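Local atomic coordinates of tyrosinase (Aspergillus oryzae, PDB entry 6JU8), a protein that probably oxidises L-tyrosine and L-dopa to L-dopaquinone with molecular oxygen, using a dinuclear copper centre. Residues P21-I26 and L113-I118; D27-E32 and K143-P148; R289-G294 and T383-T388; S345-G348 and L354-A357; G358-V363 and P370-H375. The protein carries 1 engineered substitution. All blocks are in the same frame, centred on the assembly; numbering follows the deposited sequence. Where two conformers were deposited one is given.

Contact 1 of 5, residues P21-I26 and L113-I118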
# COMPACT_ATOMS: atom_id res chain seq x y z
N PRO A 21 -0.44 -34.81 7.45
CA PRO A 21 -0.80 -33.79 6.44
C PRO A 21 0.34 -32.82 6.19
O PRO A 21 1.22 -32.54 7.01
CB PRO A 21 -1.99 -33.10 7.11
CG PRO A 21 -2.56 -34.16 8.02
CD PRO A 21 -1.31 -34.75 8.63
N ILE A 22 0.33 -32.27 4.97
CA ILE A 22 1.44 -31.45 4.51
C ILE A 22 1.16 -29.96 4.58
O ILE A 22 0.07 -29.43 4.31
CB ILE A 22 1.83 -31.84 3.08
CG1 ILE A 22 0.84 -31.38 2.01
CG2 ILE A 22 2.04 -33.35 2.97
CD1 ILE A 22 1.40 -31.49 0.60
N ARG A 23 2.21 -29.23 4.95
CA ARG A 23 2.28 -27.77 4.85
C ARG A 23 2.58 -27.45 3.38
O ARG A 23 3.68 -27.81 2.92
CB ARG A 23 3.37 -27.24 5.78
CG ARG A 23 2.97 -27.29 7.25
CD ARG A 23 4.14 -26.91 8.15
NE ARG A 23 3.71 -26.83 9.56
CZ ARG A 23 4.52 -26.41 10.53
NH1 ARG A 23 5.77 -26.05 10.24
NH2 ARG A 23 4.10 -26.35 11.78
N LYS A 24 1.65 -26.78 2.72
CA LYS A 24 1.75 -26.50 1.29
C LYS A 24 2.34 -25.14 1.00
O LYS A 24 2.31 -24.23 1.84
CB LYS A 24 0.34 -26.58 0.68
CG LYS A 24 -0.25 -27.98 0.79
CD LYS A 24 -1.68 -28.02 0.23
CE LYS A 24 -2.13 -29.44 -0.02
NZ LYS A 24 -3.53 -29.45 -0.54
N ASP A 25 2.86 -24.97 -0.21
CA ASP A 25 3.30 -23.66 -0.70
C ASP A 25 2.08 -22.75 -0.76
O ASP A 25 1.06 -23.10 -1.33
CB ASP A 25 3.94 -23.85 -2.06
CG ASP A 25 4.39 -22.58 -2.76
OD1 ASP A 25 3.63 -21.59 -2.80
OD2 ASP A 25 5.52 -22.61 -3.31
N ILE A 26 2.17 -21.61 -0.10
CA ILE A 26 0.96 -20.80 0.04
C ILE A 26 0.42 -20.29 -1.29
O ILE A 26 -0.78 -20.05 -1.39
CB ILE A 26 1.21 -19.63 1.01
CG1 ILE A 26 -0.14 -19.02 1.41
CG2 ILE A 26 2.19 -18.63 0.43
CD1 ILE A 26 -0.11 -18.00 2.51
N LEU A 113 3.21 -23.87 17.48
CA LEU A 113 2.25 -23.24 18.39
C LEU A 113 1.21 -22.46 17.60
O LEU A 113 0.01 -22.56 17.85
CB LEU A 113 2.99 -22.32 19.37
CG LEU A 113 2.19 -21.32 20.17
CD1 LEU A 113 1.17 -22.00 21.09
CD2 LEU A 113 3.08 -20.40 21.00
N TYR A 114 1.66 -21.63 16.66
CA TYR A 114 0.75 -20.79 15.87
C TYR A 114 -0.22 -21.66 15.09
O TYR A 114 -1.42 -21.41 15.09
CB TYR A 114 1.57 -19.96 14.92
CG TYR A 114 0.93 -18.88 14.09
CD1 TYR A 114 0.34 -17.76 14.66
CD2 TYR A 114 0.96 -18.97 12.70
CE1 TYR A 114 -0.23 -16.76 13.90
CE2 TYR A 114 0.41 -17.96 11.93
CZ TYR A 114 -0.18 -16.87 12.53
OH TYR A 114 -0.70 -15.87 11.74
N GLU A 115 0.34 -22.67 14.43
CA GLU A 115 -0.50 -23.61 13.66
C GLU A 115 -1.55 -24.28 14.53
O GLU A 115 -2.71 -24.44 14.11
CB GLU A 115 0.41 -24.65 13.01
CG GLU A 115 -0.28 -25.73 12.20
CD GLU A 115 0.75 -26.67 11.60
OE1 GLU A 115 0.95 -26.64 10.38
OE2 GLU A 115 1.40 -27.41 12.38
N GLN A 116 -1.14 -24.69 15.75
CA GLN A 116 -2.06 -25.40 16.61
C GLN A 116 -3.18 -24.47 17.08
O GLN A 116 -4.34 -24.87 17.14
CB GLN A 116 -1.30 -25.96 17.82
CG GLN A 116 -2.19 -26.78 18.77
CD GLN A 116 -1.40 -27.32 19.95
OE1 GLN A 116 -0.24 -27.69 19.81
NE2 GLN A 116 -2.01 -27.36 21.12
N VAL A 117 -2.82 -23.25 17.47
CA VAL A 117 -3.83 -22.28 17.92
C VAL A 117 -4.83 -22.00 16.82
O VAL A 117 -6.04 -21.90 17.04
CB VAL A 117 -3.15 -20.99 18.41
CG1 VAL A 117 -4.17 -19.88 18.63
CG2 VAL A 117 -2.36 -21.30 19.69
N ILE A 118 -4.32 -21.82 15.59
CA ILE A 118 -5.22 -21.63 14.45
C ILE A 118 -6.16 -22.80 14.23
O ILE A 118 -7.39 -22.59 14.09
CB ILE A 118 -4.39 -21.34 13.17
CG1 ILE A 118 -3.68 -19.98 13.28
CG2 ILE A 118 -5.32 -21.40 11.95
CD1 ILE A 118 -2.60 -19.81 12.23
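R23 reaches from the loop ahead of helix 26-34 to E115 on helix 103-129, and the contact between the two segments is built by this pair. The CB of R23 already points at the helix. CG lies anti to the carbonyl carbon (chi1 -73°), and from there the chain runs extended as far as NE, which carries the guanidinium straight across the gap of 10.1 Å between R23 CA and E115 CA. CG and CD skirt the carboxylate, CG lying 3.8 Å from E115 OE1. Next, R23 NE donates to E115 OE1 at 2.9 Å, on the syn side but somewhat out of the carboxylate plane. At the tip, R23 NH2 gives E115 OE2 a nearly straight bond of 3.0 Å (172°). This is a side-on, two-nitrogen salt bridge, with one oxygen for each nitrogen, although the two flat groups are twisted 64° apart and NH2 comes from above the carboxylate plane. R23 NH1 turns to Y439 OH, while Y437 makes a cation-pi contact with the guanidinium. E115 OE1 also accepts from L147 N. Both side chains are buried, and that of R23 lies about 8 Å from that of the copper ligand H376. Paired charges and further polar partners fix the rotation of both groups and would be expected to keep E115 ionised despite its burial.

Contact 2 of 5, residues D27-E32 and K143-P148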
# COMPACT_ATOMS: atom_id res chain seq x y z
N ASP A 27 1.27 -20.10 -2.30
CA ASP A 27 0.74 -19.69 -3.61
C ASP A 27 0.05 -20.88 -4.25
O ASP A 27 -1.05 -20.74 -4.82
CB ASP A 27 1.84 -19.13 -4.49
CG ASP A 27 2.11 -17.66 -4.27
OD1 ASP A 27 1.47 -17.00 -3.43
OD2 ASP A 27 3.03 -17.15 -4.96
N ASP A 28 0.66 -22.08 -4.19
CA ASP A 28 -0.00 -23.26 -4.73
C ASP A 28 -1.35 -23.45 -4.05
O ASP A 28 -2.37 -23.74 -4.68
CB ASP A 28 0.83 -24.53 -4.55
CG ASP A 28 2.11 -24.59 -5.35
OD1 ASP A 28 2.29 -23.75 -6.26
OD2 ASP A 28 2.95 -25.47 -5.03
N TRP A 29 -1.33 -23.33 -2.73
CA TRP A 29 -2.55 -23.55 -1.94
C TRP A 29 -3.62 -22.53 -2.28
O TRP A 29 -4.78 -22.90 -2.46
CB TRP A 29 -2.17 -23.46 -0.47
CG TRP A 29 -3.28 -23.58 0.51
CD1 TRP A 29 -3.91 -24.70 0.97
CD2 TRP A 29 -3.88 -22.47 1.20
NE1 TRP A 29 -4.88 -24.35 1.89
CE2 TRP A 29 -4.89 -22.99 2.05
CE3 TRP A 29 -3.67 -21.10 1.16
CZ2 TRP A 29 -5.67 -22.16 2.85
CZ3 TRP A 29 -4.43 -20.26 1.95
CH2 TRP A 29 -5.42 -20.82 2.78
N TYR A 30 -3.25 -21.26 -2.41
CA TYR A 30 -4.23 -20.23 -2.75
C TYR A 30 -4.84 -20.54 -4.12
O TYR A 30 -6.06 -20.44 -4.29
CB TYR A 30 -3.60 -18.82 -2.71
CG TYR A 30 -4.66 -17.78 -3.06
CD1 TYR A 30 -5.66 -17.49 -2.14
CD2 TYR A 30 -4.71 -17.16 -4.30
CE1 TYR A 30 -6.66 -16.57 -2.40
CE2 TYR A 30 -5.72 -16.25 -4.58
CZ TYR A 30 -6.68 -15.96 -3.63
OH TYR A 30 -7.70 -15.07 -3.89
N LEU A 31 -4.01 -20.95 -5.08
CA LEU A 31 -4.58 -21.24 -6.41
C LEU A 31 -5.42 -22.50 -6.36
O LEU A 31 -6.46 -22.56 -7.02
CB LEU A 31 -3.45 -21.37 -7.44
CG LEU A 31 -2.62 -20.08 -7.62
CD1 LEU A 31 -1.43 -20.30 -8.54
CD2 LEU A 31 -3.48 -18.92 -8.12
N GLU A 32 -5.04 -23.51 -5.58
CA GLU A 32 -5.88 -24.71 -5.46
C GLU A 32 -7.24 -24.31 -4.88
O GLU A 32 -8.30 -24.80 -5.28
CB GLU A 32 -5.24 -25.74 -4.53
CG GLU A 32 -3.95 -26.43 -4.86
CD GLU A 32 -3.34 -27.21 -3.71
OE1 GLU A 32 -3.96 -27.48 -2.66
OE2 GLU A 32 -2.15 -27.59 -3.85
N LYS A 143 -8.81 -30.74 9.54
CA LYS A 143 -7.86 -31.78 9.95
C LYS A 143 -6.77 -31.99 8.91
O LYS A 143 -5.67 -32.47 9.23
CB LYS A 143 -8.61 -33.09 10.21
CG LYS A 143 -9.44 -33.02 11.49
CD LYS A 143 -10.26 -34.31 11.65
CE LYS A 143 -11.19 -34.17 12.85
NZ LYS A 143 -11.98 -35.43 13.03
N GLN A 144 -7.06 -31.64 7.66
CA GLN A 144 -6.05 -31.75 6.61
C GLN A 144 -5.20 -30.49 6.54
O GLN A 144 -4.06 -30.51 6.09
CB GLN A 144 -6.71 -31.99 5.26
CG GLN A 144 -6.82 -33.44 4.82
CD GLN A 144 -5.50 -34.19 4.86
OE1 GLN A 144 -4.51 -33.88 4.19
NE2 GLN A 144 -5.48 -35.22 5.68
N TRP A 145 -5.74 -29.35 6.94
CA TRP A 145 -5.05 -28.08 6.85
C TRP A 145 -3.78 -28.04 7.69
O TRP A 145 -3.78 -28.52 8.82
CB TRP A 145 -5.94 -26.93 7.31
CG TRP A 145 -5.26 -25.60 7.26
CD1 TRP A 145 -5.19 -24.76 6.18
CD2 TRP A 145 -4.56 -24.97 8.34
NE1 TRP A 145 -4.48 -23.63 6.55
CE2 TRP A 145 -4.09 -23.74 7.86
CE3 TRP A 145 -4.30 -25.33 9.68
CZ2 TRP A 145 -3.36 -22.86 8.67
CZ3 TRP A 145 -3.58 -24.46 10.48
CH2 TRP A 145 -3.11 -23.24 9.96
N ARG A 146 -2.74 -27.44 7.12
CA ARG A 146 -1.53 -27.16 7.89
C ARG A 146 -1.07 -25.76 7.50
O ARG A 146 -1.50 -25.23 6.46
CB ARG A 146 -0.43 -28.19 7.61
CG ARG A 146 -0.76 -29.59 8.13
CD ARG A 146 -0.80 -29.57 9.65
NE ARG A 146 -0.99 -30.88 10.30
CZ ARG A 146 -2.16 -31.50 10.47
NH1 ARG A 146 -3.28 -30.95 9.99
NH2 ARG A 146 -2.21 -32.66 11.10
N LEU A 147 -0.23 -25.15 8.31
CA LEU A 147 0.15 -23.76 8.00
C LEU A 147 0.94 -23.74 6.69
O LEU A 147 1.98 -24.39 6.58
CB LEU A 147 1.04 -23.21 9.13
CG LEU A 147 1.47 -21.74 8.95
CD1 LEU A 147 0.27 -20.80 9.13
CD2 LEU A 147 2.60 -21.38 9.90
N PRO A 148 0.50 -23.00 5.70
CA PRO A 148 1.30 -22.92 4.46
C PRO A 148 2.62 -22.20 4.65
O PRO A 148 2.80 -21.39 5.56
CB PRO A 148 0.41 -22.10 3.53
CG PRO A 148 -0.97 -22.23 4.11
CD PRO A 148 -0.76 -22.25 5.60
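W29 meets P148 in a CH-pi contact and W145 in an oblique aromatic pair. Together they join helix 26-34 to the segment that leaves helix 135-144, on the flank of the di-copper fold that has helix 103-129 in its core. The backbones come closest at W29 CA and P148 CA, 7.5 Å apart. W29 carries its ring anti to the backbone N and beside the carbonyl carbon, which presents one indole face to the proline. P148 CG stands over that face, 4.3 Å from the centroid of the W29 six-membered ring and only 18° off its normal. It is off-centre, above the CD2-CE3 bond, with W29 CD2 4.1 Å from P148 CG.

The two indoles are turned quite differently: the W29 six-membered ring and the W145 five-membered ring have planes 67° apart and centroids separated by 6.0 Å, an arrangement that is neither a stack nor a T. W29 CZ2 arrives at the edge of W145, near its plane, 4.2 Å from W145 NE1. That nitrogen is buried without a hydrogen-bonding partner in the model, whereas W29 NE1 is satisfied by Q42 of helix 41-55. The same helix contributes F46 against P148, and I118 and M122 of helix 103-129 pack on W145. Behind the aromatic pair the turn is held by R146, whose NH1 donates to K143 O at 2.9 Å and to W145 O at 2.7 Å, the second bond lying in the guanidinium plane.

Contact 3 of 5, residues R289-G294 and T383-T388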
# COMPACT_ATOMS: atom_id res chain seq x y z
N ARG A 289 22.50 -23.22 -2.75
CA ARG A 289 23.80 -23.54 -2.16
C ARG A 289 23.63 -24.03 -0.72
O ARG A 289 24.34 -24.93 -0.27
CB ARG A 289 24.65 -22.26 -2.19
CG ARG A 289 25.12 -21.90 -3.60
CD ARG A 289 25.91 -20.59 -3.57
NE ARG A 289 26.25 -20.18 -4.93
CZ ARG A 289 27.35 -19.56 -5.30
NH1 ARG A 289 28.28 -19.22 -4.41
NH2 ARG A 289 27.53 -19.25 -6.57
N LEU A 290 22.70 -23.45 0.04
CA LEU A 290 22.46 -23.87 1.42
C LEU A 290 22.09 -25.34 1.48
O LEU A 290 22.53 -26.07 2.37
CB LEU A 290 21.32 -23.05 2.05
CG LEU A 290 20.98 -23.46 3.49
CD1 LEU A 290 22.10 -23.11 4.45
CD2 LEU A 290 19.67 -22.82 3.92
N LEU A 291 21.24 -25.76 0.54
CA LEU A 291 20.70 -27.11 0.57
C LEU A 291 21.60 -28.14 -0.06
O LEU A 291 21.37 -29.35 0.15
CB LEU A 291 19.33 -27.11 -0.15
CG LEU A 291 18.26 -26.21 0.47
CD1 LEU A 291 17.00 -26.24 -0.36
CD2 LEU A 291 17.97 -26.58 1.93
N THR A 292 22.61 -27.72 -0.84
CA THR A 292 23.39 -28.69 -1.61
C THR A 292 24.88 -28.65 -1.30
O THR A 292 25.59 -29.53 -1.79
CB THR A 292 23.21 -28.45 -3.12
OG1 THR A 292 23.64 -27.13 -3.47
CG2 THR A 292 21.76 -28.62 -3.53
N THR A 293 25.37 -27.70 -0.52
CA THR A 293 26.80 -27.66 -0.21
C THR A 293 27.15 -28.80 0.73
O THR A 293 26.59 -28.92 1.81
CB THR A 293 27.19 -26.30 0.42
OG1 THR A 293 27.03 -25.25 -0.55
CG2 THR A 293 28.66 -26.29 0.83
N GLY A 294 28.07 -29.68 0.35
CA GLY A 294 28.36 -30.82 1.21
C GLY A 294 29.31 -30.52 2.34
O GLY A 294 30.03 -29.52 2.33
N THR A 383 15.05 -26.26 6.99
CA THR A 383 15.70 -27.07 8.03
C THR A 383 15.39 -28.54 7.79
O THR A 383 16.30 -29.39 7.88
CB THR A 383 15.27 -26.63 9.42
OG1 THR A 383 15.63 -25.25 9.60
CG2 THR A 383 16.03 -27.42 10.48
N ALA A 384 14.12 -28.89 7.56
CA ALA A 384 13.75 -30.29 7.35
C ALA A 384 14.41 -30.85 6.11
O ALA A 384 14.87 -32.00 6.10
CB ALA A 384 12.22 -30.37 7.22
N ILE A 385 14.48 -30.07 5.02
CA ILE A 385 15.22 -30.52 3.82
C ILE A 385 16.67 -30.83 4.15
O ILE A 385 17.22 -31.88 3.80
CB ILE A 385 15.15 -29.47 2.70
CG1 ILE A 385 13.72 -29.26 2.20
CG2 ILE A 385 16.09 -29.86 1.56
CD1 ILE A 385 13.53 -28.03 1.34
N TRP A 386 17.31 -29.86 4.83
CA TRP A 386 18.74 -30.02 5.09
C TRP A 386 18.95 -31.22 6.01
O TRP A 386 19.89 -31.99 5.81
CB TRP A 386 19.31 -28.73 5.70
CG TRP A 386 20.80 -28.76 5.84
CD1 TRP A 386 21.68 -28.32 4.88
CD2 TRP A 386 21.59 -29.24 6.93
NE1 TRP A 386 22.96 -28.49 5.32
CE2 TRP A 386 22.94 -29.05 6.58
CE3 TRP A 386 21.29 -29.79 8.18
CZ2 TRP A 386 24.02 -29.40 7.41
CZ3 TRP A 386 22.36 -30.14 9.01
CH2 TRP A 386 23.69 -29.95 8.64
N GLN A 387 18.07 -31.40 7.01
CA GLN A 387 18.20 -32.58 7.88
C GLN A 387 18.11 -33.87 7.06
O GLN A 387 18.85 -34.82 7.30
CB GLN A 387 17.12 -32.60 8.94
CG GLN A 387 17.25 -31.56 10.05
CD GLN A 387 16.08 -31.73 11.00
OE1 GLN A 387 15.12 -30.96 10.97
NE2 GLN A 387 16.12 -32.77 11.83
N THR A 388 17.19 -33.90 6.11
CA THR A 388 16.97 -35.09 5.29
C THR A 388 18.22 -35.50 4.53
O THR A 388 18.51 -36.70 4.44
CB THR A 388 15.81 -34.84 4.32
OG1 THR A 388 14.59 -34.64 5.07
CG2 THR A 388 15.58 -36.02 3.40
O HOH W 1 24.36 -28.04 2.82
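L291 and I385 meet through branches set by their first torsions: L291 holds CG anti to the carbonyl carbon (chi1 -61°), whereas I385 has CG2 anti to the backbone N, which turns L291 CD2 and I385 CG2 toward each other. L291 CD2 comes to 3.8 Å from I385 CG2, and its CD1 lies a little farther from the same methyl. The backbones are close here, with L291 CA and W386 CA only 5.7 Å apart. W386 swings its indole anti to its own N (chi1 -173°), and the ring edge faces the end of helix 283-292: L290 O lies near the ring plane, 3.5 Å from W386 CD1.

Helix 371-389, which bears the copper ligand H376, belongs to the helical core of the type 3 copper fold, and this contact fastens its later turns to the end of helix 283-292. F301 of helix 298-302 stacks on W386, while I448 and I452 of helix 448-456 press on I385.

A water lies in the plane of the indole and accepts from W386 NE1 at 2.9 Å. It is also 2.7 Å from L290 O and 2.6 Å from T293 O, placed to link the tryptophan to carbonyls where the helix ends. T293 holds that end in shape: its OG1 donates to R289 O at 2.7 Å, and its backbone N reaches the same oxygen from the opposite face of the carbonyl plane.

Contact 4 of 5, residues S345-G348 and L354-A357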
# COMPACT_ATOMS: atom_id res chain seq x y z
N SER A 345 16.26 5.86 7.62
CA SER A 345 16.90 7.11 7.23
C SER A 345 17.10 7.13 5.71
O SER A 345 17.26 6.09 5.07
CB SER A 345 18.22 7.30 7.95
OG SER A 345 19.21 6.36 7.54
N ARG A 346 17.02 8.31 5.12
CA ARG A 346 17.11 8.42 3.67
C ARG A 346 18.51 8.06 3.21
O ARG A 346 19.50 8.60 3.73
CB ARG A 346 16.73 9.83 3.23
CG ARG A 346 16.44 9.92 1.74
CD ARG A 346 15.91 11.31 1.36
NE ARG A 346 17.03 12.24 1.29
CZ ARG A 346 16.91 13.56 1.19
NH1 ARG A 346 15.70 14.11 1.14
NH2 ARG A 346 18.00 14.32 1.14
N PRO A 347 18.63 7.14 2.28
CA PRO A 347 19.96 6.76 1.79
C PRO A 347 20.45 7.75 0.75
O PRO A 347 19.77 8.72 0.42
CB PRO A 347 19.70 5.39 1.17
CG PRO A 347 18.30 5.51 0.65
CD PRO A 347 17.55 6.37 1.63
N GLY A 348 21.63 7.48 0.20
CA GLY A 348 22.12 8.19 -0.97
C GLY A 348 21.17 8.05 -2.15
O GLY A 348 20.33 7.14 -2.20
N LEU A 354 14.93 1.72 -2.72
CA LEU A 354 14.60 0.77 -1.66
C LEU A 354 14.41 1.45 -0.30
O LEU A 354 14.35 0.76 0.72
CB LEU A 354 15.62 -0.37 -1.56
CG LEU A 354 15.53 -1.44 -2.65
CD1 LEU A 354 16.63 -2.48 -2.47
CD2 LEU A 354 14.15 -2.13 -2.65
N TRP A 355 14.27 2.77 -0.27
CA TRP A 355 14.05 3.47 1.00
C TRP A 355 12.75 3.04 1.67
O TRP A 355 11.72 2.89 1.01
CB TRP A 355 13.98 4.97 0.70
CG TRP A 355 13.94 5.89 1.89
CD1 TRP A 355 14.27 5.65 3.20
CD2 TRP A 355 13.52 7.26 1.82
NE1 TRP A 355 14.08 6.79 3.96
CE2 TRP A 355 13.62 7.80 3.12
CE3 TRP A 355 13.07 8.07 0.76
CZ2 TRP A 355 13.28 9.12 3.40
CZ3 TRP A 355 12.73 9.40 1.05
CH2 TRP A 355 12.84 9.91 2.36
N GLY A 356 12.81 2.81 2.97
CA GLY A 356 11.69 2.66 3.86
C GLY A 356 11.88 1.54 4.85
O GLY A 356 12.55 0.54 4.54
N ALA A 357 11.29 1.70 6.03
CA ALA A 357 11.45 0.67 7.07
C ALA A 357 10.09 0.12 7.50
O ALA A 357 9.05 0.77 7.38
CB ALA A 357 12.16 1.24 8.28
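R346 and P347 lie side by side on one face of W355, and this shared face is the tight part of the contact. R346 sets its CG 3.5 Å from the centroid of the W355 six-membered ring, just 8° off the normal, a close CH-pi approach. Its neighbours follow the same surface: R346 CB is 3.5 Å from W355 CZ2, and R346 CD is 3.5 Å from W355 CH2. P347 takes the other half of the indole, with CD 3.9 Å from the five-membered ring centroid and 3.7 Å from W355 CG, its side chain crossing the tryptophan at about a right angle.

The looser side begins where the R346 chain bends about CG-CD (chi3 78°), turning NE off the line of the methylenes. The guanidinium plane stands 80° from the indole, so the methylenes do the packing and the charged end does not stack. R346 is exposed, although D166 of the second subunit packs against it and E167 of that subunit against W355. At the ring's nitrogen, S345 O lies 3.4 Å from W355 NE1 at an angle too poor for a hydrogen bond; the N-H is used instead by F344 O. S345-G348 lies in the connection between strands 342-343 and 356-357, a minimal antiparallel pair, and L354-A357 runs from it into the second strand. The geometry is that of a long hairpin connection folded back on itself, with a tryptophan from its returning limb under an Arg-Pro pair of the outgoing one.

Contact 5 of 5, residues G358-V363 and P370-H375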
# COMPACT_ATOMS: atom_id res chain seq x y z
N GLY A 358 10.11 -1.08 8.06
CA GLY A 358 8.86 -1.69 8.52
C GLY A 358 9.16 -2.91 9.38
O GLY A 358 10.29 -3.32 9.60
N HIS A 359 8.07 -3.48 9.90
CA HIS A 359 8.14 -4.39 11.03
C HIS A 359 9.05 -5.58 10.79
O HIS A 359 9.81 -5.96 11.69
CB HIS A 359 6.71 -4.86 11.39
CG HIS A 359 5.95 -3.72 12.04
ND1 HIS A 359 5.55 -2.61 11.31
CD2 HIS A 359 5.54 -3.49 13.30
CE1 HIS A 359 4.97 -1.76 12.13
NE2 HIS A 359 4.93 -2.26 13.35
N MET A 360 8.96 -6.20 9.61
CA MET A 360 9.69 -7.44 9.41
C MET A 360 11.21 -7.29 9.53
O MET A 360 11.91 -8.30 9.73
CB MET A 360 9.32 -8.12 8.08
CG MET A 360 8.09 -9.02 8.22
SD MET A 360 8.47 -10.60 9.02
CE MET A 360 9.35 -11.43 7.69
N SER A 361 11.75 -6.08 9.41
CA SER A 361 13.21 -5.96 9.52
C SER A 361 13.69 -5.78 10.94
O SER A 361 14.91 -5.73 11.15
CB SER A 361 13.73 -4.78 8.69
OG SER A 361 13.40 -3.57 9.36
N SER A 362 12.79 -5.71 11.90
CA SER A 362 13.17 -5.37 13.27
C SER A 362 12.79 -6.52 14.19
O SER A 362 11.61 -6.83 14.39
CB SER A 362 12.43 -4.08 13.65
OG SER A 362 12.61 -3.82 15.02
N VAL A 363 13.79 -7.20 14.76
CA VAL A 363 13.50 -8.38 15.60
C VAL A 363 12.44 -8.09 16.65
O VAL A 363 11.53 -8.92 16.83
CB VAL A 363 14.78 -8.91 16.27
CG1 VAL A 363 14.48 -9.86 17.41
CG2 VAL A 363 15.63 -9.62 15.22
N PRO A 370 1.84 -10.63 9.76
CA PRO A 370 1.43 -12.03 9.51
C PRO A 370 2.34 -12.80 8.57
O PRO A 370 2.35 -14.04 8.62
CB PRO A 370 0.01 -11.86 8.92
CG PRO A 370 -0.49 -10.61 9.60
CD PRO A 370 0.70 -9.67 9.57
N ILE A 371 3.08 -12.15 7.66
CA ILE A 371 4.01 -12.90 6.83
C ILE A 371 5.15 -13.54 7.63
O ILE A 371 5.78 -14.49 7.16
CB ILE A 371 4.59 -12.05 5.68
CG1 ILE A 371 5.09 -12.95 4.55
CG2 ILE A 371 5.64 -11.07 6.19
CD1 ILE A 371 5.61 -12.21 3.34
N PHE A 372 5.44 -13.03 8.82
CA PHE A 372 6.47 -13.59 9.69
C PHE A 372 6.35 -15.11 9.74
O PHE A 372 7.32 -15.86 9.62
CB PHE A 372 6.33 -13.02 11.11
CG PHE A 372 7.25 -13.66 12.12
CD1 PHE A 372 6.85 -14.80 12.80
CD2 PHE A 372 8.51 -13.11 12.37
CE1 PHE A 372 7.72 -15.40 13.71
CE2 PHE A 372 9.36 -13.67 13.28
CZ PHE A 372 8.94 -14.82 13.95
N TRP A 373 5.14 -15.59 9.99
CA TRP A 373 4.91 -17.01 10.25
C TRP A 373 5.08 -17.84 8.99
O TRP A 373 5.49 -18.99 9.06
CB TRP A 373 3.49 -17.15 10.81
CG TRP A 373 3.22 -16.20 11.95
CD1 TRP A 373 2.63 -14.96 11.87
CD2 TRP A 373 3.49 -16.43 13.35
NE1 TRP A 373 2.55 -14.40 13.13
CE2 TRP A 373 3.06 -15.28 14.05
CE3 TRP A 373 4.06 -17.49 14.07
CZ2 TRP A 373 3.18 -15.18 15.43
CZ3 TRP A 373 4.18 -17.38 15.45
CH2 TRP A 373 3.74 -16.22 16.13
N LEU A 374 4.74 -17.25 7.85
CA LEU A 374 4.89 -17.92 6.55
C LEU A 374 6.34 -18.02 6.15
O LEU A 374 6.79 -19.06 5.65
CB LEU A 374 4.08 -17.16 5.51
CG LEU A 374 2.61 -16.90 5.83
CD1 LEU A 374 1.96 -16.12 4.69
CD2 LEU A 374 1.83 -18.18 6.12
N HIS A 375 7.09 -16.96 6.44
CA HIS A 375 8.55 -17.01 6.30
C HIS A 375 9.14 -18.10 7.18
O HIS A 375 9.93 -18.95 6.74
CB HIS A 375 9.11 -15.63 6.68
CG HIS A 375 10.59 -15.52 6.61
ND1 HIS A 375 11.35 -16.04 5.58
CD2 HIS A 375 11.45 -14.87 7.46
CE1 HIS A 375 12.62 -15.73 5.82
NE2 HIS A 375 12.72 -15.03 6.95
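M360 makes every side-chain contact across to the start of helix 371-389, and the first kind is apolar. M360 CG lies 3.8 Å from I371 CG2, and the methyl M360 CE lies 4.0 Å from that same branch. Bends at chi2 (-77°) and chi3 (-73°) curl the thioether along the helix, so that CE also comes 4.0 Å from H375 CD2.

The second kind is Met-aromatic: M360 SD sits at the edge of the F372 ring, 5.4 Å from its centroid and 79° off the normal. The sulfur lies near the base of that side chain, 3.8 Å from F372 CB, rather than over the ring.

No hydrogen bond crosses between the segments; each instead bonds to helix 328-340. M360 O accepts from ND1 of the copper ligand H336, and H375 NE2 bonds to H332 O. The F372 ring meets the copper ligands H71, edge-to-face, and H376; the F372 side chain comes within about 4 Å of a copper ion.

The chemistry thus implies a second shell: a weakly polar sulfur and hydrocarbon line one side of the copper histidines, while M360 O, by accepting from H336 ND1, would be expected to restrain the rotation of that ring.

Overall arrangement
Contacts 1 and 2 interlock, their segments alternating along the chain and their centres 8 Å apart. The K24–E32 salt bridge and the packing of K24 O on P148 CB tie them together. Both touch contact 5, whose centre is about 17 and 20 Å from theirs: Y114 packs on W373, and P148 on L374. Contact 3 closes a long loop within which contacts 4 and 5 are nested. It shares helix 371-389 with contact 5, although their centres are 23 Å apart. Contact 4 adjoins contact 5 in sequence and lies across the chain's centre from contact 1, their centres 34 Å apart. Contacts 2 and 4 both reach the second subunit, so the contacts extend from copper-proximal core to dimer interface.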